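Local coordinates for peroxisomal membrane protein LPX1 (Saccharomyces cerevisiae, PDB 2Y6U) that hydrolyses acyl esters in peroxisomes, with lipase and phospholipase A activity, and belongs to the alpha/beta hydrolase family, at residues A[155-169]-A[282-295]. Numbering follows the deposited sequence. Where two conformers were deposited one is given.
Sequences DVLQPNLFHLLILIE and FVRKRTIHIVGARS
Lys285 NZ is held by Asp155 OD1, in the last turn of helix 146-157, and by Pro159 O and Phe162 O of the loop that follows. In one of its two deposited conformers, bends at chi2 and chi4 bring NZ to the syn lone pair of Asp155 OD1 at 2.8 Å, a salt bridge. Phe162 O takes NZ at 2.6 Å, tilted from its carbonyl plane, and Pro159 O takes it from well above its own. Asp155 OD2 receives two waters; one also accepts from Arg284 N.

Beyond this, strands 164-168 and 286-292 run parallel, their axes 15° apart. The bond from Leu167 N to Ile288 O, 2.8 Å, is nearly straight (N-H...O 179°). On one face Ile166 and Ile288 lie side by side, and Ile166 CG2 touches Ile290 CD1; on the other, Thr287 CG2 presses Leu167 CD1 at 3.5 Å.

At the C-terminal end Glu169 bends at chi2 (-78°), turning its carboxylate across to Gly292 N, which meets OE2 on the anti side at 2.9 Å, and to Ser295 OG, which donates to OE1 from above the plane. OE1 also bonds His323 ND1, consistent with the acid-histidine pair of a catalytic triad, near the probable nucleophile elbow.

In the alpha/beta hydrolase sheet, 164-168 lies between 137-144 and 286-292, which has the outermost strand 313-318 on its other side; Leu165 and Leu167 pack on helix 146-157, Leu164, Ile168 and Ile288 on helix 330-347.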
loop_
_atom_site.group_PDB
_atom_site.type_symbol
_atom_site.label_atom_id
_atom_site.label_comp_id
_atom_site.label_asym_id
_atom_site.label_seq_id
_atom_site.Cartn_x
_atom_site.Cartn_y
_atom_site.Cartn_z
ATOM N N ASP A 155 1.401 -0.484 9.057
ATOM C CA ASP A 155 2.634 0.339 9.142
ATOM C C ASP A 155 3.627 -0.037 8.084
ATOM O O ASP A 155 4.300 0.853 7.494
ATOM C CB ASP A 155 3.251 0.273 10.528
ATOM C CG ASP A 155 4.363 1.329 10.717
ATOM O OD1 ASP A 155 3.961 2.516 10.818
ATOM O OD2 ASP A 155 5.571 0.977 10.617
ATOM N N VAL A 156 3.730 -1.348 7.747
ATOM C CA VAL A 156 4.611 -1.786 6.724
ATOM C C VAL A 156 4.274 -1.155 5.381
ATOM O O VAL A 156 5.152 -0.693 4.626
ATOM C CB VAL A 156 4.660 -3.353 6.625
ATOM C CG1 VAL A 156 5.432 -3.761 5.337
ATOM C CG2 VAL A 156 5.355 -3.974 7.961
ATOM N N LEU A 157 2.989 -1.163 5.058
ATOM C CA LEU A 157 2.553 -0.728 3.771
ATOM C C LEU A 157 2.441 0.827 3.673
ATOM O O LEU A 157 2.382 1.344 2.587
ATOM C CB LEU A 157 1.141 -1.282 3.478
ATOM C CG LEU A 157 1.171 -2.832 3.311
ATOM C CD1 LEU A 157 -0.303 -3.326 3.162
ATOM C CD2 LEU A 157 2.072 -3.228 2.088
ATOM N N GLN A 158 2.333 1.488 4.812
ATOM C CA GLN A 158 2.136 2.963 4.861
ATOM C C GLN A 158 2.711 3.439 6.241
ATOM O O GLN A 158 1.981 3.600 7.201
ATOM C CB GLN A 158 0.674 3.239 4.754
ATOM C CG GLN A 158 0.277 4.806 4.895
ATOM C CD GLN A 158 1.233 5.704 4.232
ATOM O OE1 GLN A 158 2.306 5.993 4.783
ATOM N NE2 GLN A 158 0.894 6.159 3.003
ATOM N N PRO A 159 3.995 3.649 6.326
ATOM C CA PRO A 159 4.579 3.899 7.576
ATOM C C PRO A 159 4.439 5.371 8.049
ATOM O O PRO A 159 5.013 5.769 9.086
ATOM C CB PRO A 159 6.081 3.551 7.301
ATOM C CG PRO A 159 6.313 3.957 5.958
ATOM C CD PRO A 159 5.032 3.492 5.302
ATOM N N ASN A 160 3.624 6.174 7.387
ATOM C CA ASN A 160 3.530 7.573 7.775
ATOM C C ASN A 160 2.196 7.882 8.433
ATOM O O ASN A 160 1.874 9.021 8.663
ATOM C CB ASN A 160 3.735 8.382 6.521
ATOM C CG ASN A 160 5.006 8.073 5.855
ATOM O OD1 ASN A 160 6.065 8.321 6.436
ATOM N ND2 ASN A 160 4.959 7.532 4.573
ATOM N N LEU A 161 1.383 6.866 8.721
ATOM C CA LEU A 161 0.062 7.083 9.241
ATOM C C LEU A 161 0.009 6.906 10.772
ATOM O O LEU A 161 -0.445 7.821 11.417
ATOM C CB LEU A 161 -0.969 6.187 8.612
ATOM C CG LEU A 161 -2.496 6.321 8.970
ATOM C CD1 LEU A 161 -2.975 7.671 8.565
ATOM C CD2 LEU A 161 -3.279 5.102 8.311
ATOM N N PHE A 162 0.280 5.735 11.301
ATOM C CA PHE A 162 0.096 5.513 12.737
ATOM C C PHE A 162 1.382 5.852 13.518
ATOM O O PHE A 162 2.451 5.373 13.181
ATOM C CB PHE A 162 -0.434 4.086 13.009
ATOM C CG PHE A 162 -1.758 3.845 12.426
ATOM C CD1 PHE A 162 -2.872 4.456 12.901
ATOM C CD2 PHE A 162 -1.919 2.876 11.448
ATOM C CE1 PHE A 162 -4.111 4.247 12.298
ATOM C CE2 PHE A 162 -3.178 2.636 10.879
ATOM C CZ PHE A 162 -4.250 3.315 11.314
ATOM N N HIS A 163 1.247 6.574 14.596
ATOM C CA HIS A 163 2.374 6.924 15.417
ATOM C C HIS A 163 2.600 5.912 16.550
ATOM O O HIS A 163 3.661 5.889 17.113
ATOM C CB HIS A 163 2.092 8.297 16.029
ATOM C CG HIS A 163 1.880 9.357 15.003
ATOM N ND1 HIS A 163 0.616 9.700 14.554
ATOM C CD2 HIS A 163 2.767 10.089 14.261
ATOM C CE1 HIS A 163 0.734 10.632 13.603
ATOM N NE2 HIS A 163 2.027 10.878 13.396
ATOM N N LEU A 164 1.557 5.228 16.950
ATOM C CA LEU A 164 1.574 4.289 18.095
ATOM C C LEU A 164 0.738 3.063 17.704
ATOM O O LEU A 164 -0.398 3.206 17.158
ATOM C CB LEU A 164 0.967 4.983 19.308
ATOM C CG LEU A 164 0.789 4.102 20.548
ATOM C CD1 LEU A 164 2.216 3.681 21.069
ATOM C CD2 LEU A 164 0.035 4.897 21.631
ATOM N N LEU A 165 1.282 1.864 17.920
ATOM C CA LEU A 165 0.604 0.579 17.652
ATOM C C LEU A 165 0.368 -0.082 18.974
ATOM O O LEU A 165 1.293 -0.120 19.841
ATOM C CB LEU A 165 1.487 -0.323 16.802
ATOM C CG LEU A 165 1.477 -0.071 15.298
ATOM C CD1 LEU A 165 1.948 1.322 14.817
ATOM C CD2 LEU A 165 2.257 -1.256 14.683
ATOM N N ILE A 166 -0.837 -0.585 19.196
ATOM C CA ILE A 166 -1.167 -1.319 20.386
ATOM C C ILE A 166 -1.744 -2.664 19.900
ATOM O O ILE A 166 -2.785 -2.729 19.229
ATOM C CB ILE A 166 -2.191 -0.610 21.275
ATOM C CG1 ILE A 166 -1.682 0.808 21.642
ATOM C CG2 ILE A 166 -2.478 -1.525 22.522
ATOM C CD1 ILE A 166 -2.604 1.602 22.566
ATOM N N LEU A 167 -1.016 -3.724 20.151
ATOM C CA LEU A 167 -1.349 -5.036 19.678
ATOM C C LEU A 167 -1.799 -5.874 20.844
ATOM O O LEU A 167 -1.022 -6.099 21.798
ATOM C CB LEU A 167 -0.081 -5.647 19.030
ATOM C CG LEU A 167 0.734 -4.795 18.075
ATOM C CD1 LEU A 167 1.967 -5.589 17.583
ATOM C CD2 LEU A 167 -0.093 -4.310 16.883
ATOM N N ILE A 168 -3.031 -6.378 20.806
ATOM C CA ILE A 168 -3.546 -7.159 21.913
ATOM C C ILE A 168 -3.569 -8.590 21.373
ATOM O O ILE A 168 -4.328 -8.919 20.457
ATOM C CB ILE A 168 -4.925 -6.725 22.331
ATOM C CG1 ILE A 168 -4.972 -5.204 22.699
ATOM C CG2 ILE A 168 -5.431 -7.647 23.525
ATOM C CD1 ILE A 168 -6.429 -4.617 22.621
ATOM N N GLU A 169 -2.770 -9.463 21.931
ATOM C CA GLU A 169 -2.707 -10.836 21.480
ATOM C C GLU A 169 -2.615 -11.024 19.971
ATOM O O GLU A 169 -3.436 -11.761 19.344
ATOM C CB GLU A 169 -3.931 -11.578 21.997
ATOM C CG GLU A 169 -3.898 -11.865 23.466
ATOM C CD GLU A 169 -2.950 -13.114 23.806
ATOM O OE1 GLU A 169 -3.013 -14.101 23.078
ATOM O OE2 GLU A 169 -2.242 -13.101 24.818
ATOM N N PHE A 282 10.921 -3.352 9.880
ATOM C CA PHE A 282 10.756 -1.998 9.363
ATOM C C PHE A 282 9.804 -1.166 10.196
ATOM O O PHE A 282 9.635 0.026 9.951
ATOM C CB PHE A 282 10.334 -2.035 7.892
ATOM C CG PHE A 282 11.447 -2.482 7.001
ATOM C CD1 PHE A 282 12.612 -1.737 6.893
ATOM C CD2 PHE A 282 11.374 -3.681 6.310
ATOM C CE1 PHE A 282 13.584 -2.106 5.997
ATOM C CE2 PHE A 282 12.363 -4.091 5.495
ATOM C CZ PHE A 282 13.501 -3.336 5.329
ATOM N N VAL A 283 9.138 -1.809 11.182
ATOM C CA VAL A 283 8.131 -1.137 11.997
ATOM C C VAL A 283 8.893 -0.439 13.151
ATOM O O VAL A 283 9.333 -1.086 14.098
ATOM C CB VAL A 283 7.071 -2.103 12.547
ATOM C CG1 VAL A 283 6.123 -1.398 13.578
ATOM C CG2 VAL A 283 6.278 -2.714 11.314
ATOM N N ARG A 284 9.073 0.853 12.998
ATOM C CA ARG A 284 9.967 1.644 13.890
ATOM C C ARG A 284 9.179 2.332 14.992
ATOM O O ARG A 284 9.773 2.846 15.958
ATOM C CB ARG A 284 10.684 2.722 13.103
ATOM C CG ARG A 284 11.558 2.209 12.067
ATOM C CD ARG A 284 12.233 3.442 11.581
ATOM N NE ARG A 284 12.759 3.313 10.252
ATOM C CZ ARG A 284 13.548 4.225 9.695
ATOM N NH1 ARG A 284 13.843 5.349 10.362
ATOM N NH2 ARG A 284 14.015 4.023 8.468
ATOM N N LYS A 285 7.869 2.270 14.915
ATOM C CA LYS A 285 6.997 2.951 15.846
ATOM C C LYS A 285 6.971 2.305 17.203
ATOM O O LYS A 285 7.076 1.104 17.326
ATOM C CB LYS A 285 5.537 2.927 15.312
ATOM C CG LYS A 285 5.368 3.437 13.927
ATOM C CD LYS A 285 5.796 4.926 13.744
ATOM C CE LYS A 285 5.782 5.350 12.273
ATOM N NZ LYS A 285 4.474 5.129 11.631
ATOM N N ARG A 286 6.729 3.105 18.225
ATOM C CA ARG A 286 6.423 2.552 19.508
ATOM C C ARG A 286 5.260 1.576 19.381
ATOM O O ARG A 286 4.207 1.935 18.865
ATOM C CB ARG A 286 5.985 3.712 20.400
ATOM C CG ARG A 286 5.516 3.237 21.761
ATOM C CD ARG A 286 6.642 3.087 22.594
ATOM N NE ARG A 286 6.431 2.955 24.061
ATOM C CZ ARG A 286 7.262 2.249 24.863
ATOM N NH1 ARG A 286 8.329 1.558 24.378
ATOM N NH2 ARG A 286 7.018 2.218 26.180
ATOM N N THR A 287 5.456 0.356 19.869
ATOM C CA THR A 287 4.518 -0.724 19.766
ATOM C C THR A 287 4.342 -1.379 21.124
ATOM O O THR A 287 5.355 -1.826 21.844
ATOM C CB THR A 287 5.055 -1.727 18.731
ATOM O OG1 THR A 287 5.228 -1.075 17.484
ATOM C CG2 THR A 287 4.051 -2.914 18.576
ATOM N N ILE A 288 3.123 -1.325 21.597
ATOM C CA ILE A 288 2.736 -1.947 22.850
ATOM C C ILE A 288 2.154 -3.316 22.528
ATOM O O ILE A 288 1.263 -3.429 21.681
ATOM C CB ILE A 288 1.633 -1.122 23.516
ATOM C CG1 ILE A 288 1.991 0.351 23.593
ATOM C CG2 ILE A 288 1.259 -1.719 24.856
ATOM C CD1 ILE A 288 3.426 0.709 24.291
ATOM N N HIS A 289 2.569 -4.347 23.252
ATOM C CA HIS A 289 2.121 -5.684 23.025
ATOM C C HIS A 289 1.470 -6.105 24.308
ATOM O O HIS A 289 2.104 -6.138 25.353
ATOM C CB HIS A 289 3.343 -6.510 22.701
ATOM C CG HIS A 289 3.066 -7.926 22.330
ATOM N ND1 HIS A 289 4.092 -8.833 22.152
ATOM C CD2 HIS A 289 1.902 -8.602 22.109
ATOM C CE1 HIS A 289 3.573 -9.992 21.825
ATOM N NE2 HIS A 289 2.254 -9.880 21.759
ATOM N N ILE A 290 0.157 -6.303 24.274
ATOM C CA ILE A 290 -0.610 -6.649 25.433
ATOM C C ILE A 290 -0.962 -8.111 25.273
ATOM O O ILE A 290 -1.535 -8.540 24.254
ATOM C CB ILE A 290 -1.872 -5.815 25.568
ATOM C CG1 ILE A 290 -1.518 -4.321 25.665
ATOM C CG2 ILE A 290 -2.750 -6.292 26.840
ATOM C CD1 ILE A 290 -2.678 -3.328 25.739
ATOM N N VAL A 291 -0.587 -8.902 26.262
ATOM C CA VAL A 291 -0.870 -10.339 26.223
ATOM C C VAL A 291 -1.606 -10.738 27.475
ATOM O O VAL A 291 -1.477 -10.122 28.527
ATOM C CB VAL A 291 0.357 -11.225 26.010
ATOM C CG1 VAL A 291 1.218 -10.800 24.760
ATOM C CG2 VAL A 291 1.229 -11.254 27.278
ATOM N N GLY A 292 -2.424 -11.772 27.356
ATOM C CA GLY A 292 -3.047 -12.428 28.481
ATOM C C GLY A 292 -2.058 -13.440 29.135
ATOM O O GLY A 292 -1.485 -14.261 28.452
ATOM N N ALA A 293 -1.884 -13.394 30.475
ATOM C CA ALA A 293 -0.939 -14.293 31.131
ATOM C C ALA A 293 -1.347 -15.744 30.942
ATOM O O ALA A 293 -0.517 -16.586 30.913
ATOM C CB ALA A 293 -0.873 -14.031 32.736
ATOM N N ARG A 294 -2.630 -16.057 30.891
ATOM C CA ARG A 294 -3.001 -17.434 30.753
ATOM C C ARG A 294 -3.128 -17.847 29.283
ATOM O O ARG A 294 -3.608 -18.947 29.005
ATOM C CB ARG A 294 -4.277 -17.717 31.522
ATOM C CG ARG A 294 -4.035 -17.906 32.993
ATOM C CD ARG A 294 -5.326 -18.034 33.786
ATOM N NE ARG A 294 -5.790 -19.393 34.160
ATOM C CZ ARG A 294 -5.070 -20.407 34.691
ATOM N NH1 ARG A 294 -3.752 -20.351 34.855
ATOM N NH2 ARG A 294 -5.686 -21.551 35.005
ATOM N N SER A 295 -2.729 -17.003 28.325
ATOM C CA SER A 295 -2.967 -17.359 26.907
ATOM C C SER A 295 -1.899 -18.364 26.357
ATOM O O SER A 295 -0.734 -18.091 26.480
ATOM C CB SER A 295 -2.843 -16.111 26.028
ATOM O OG SER A 295 -3.162 -16.464 24.692
HETATM O O HOH W 1 7.695 2.452 11.123
HETATM O O HOH W 2 7.192 0.206 8.509
HETATM O O HOH W 3 6.328 5.892 17.598
#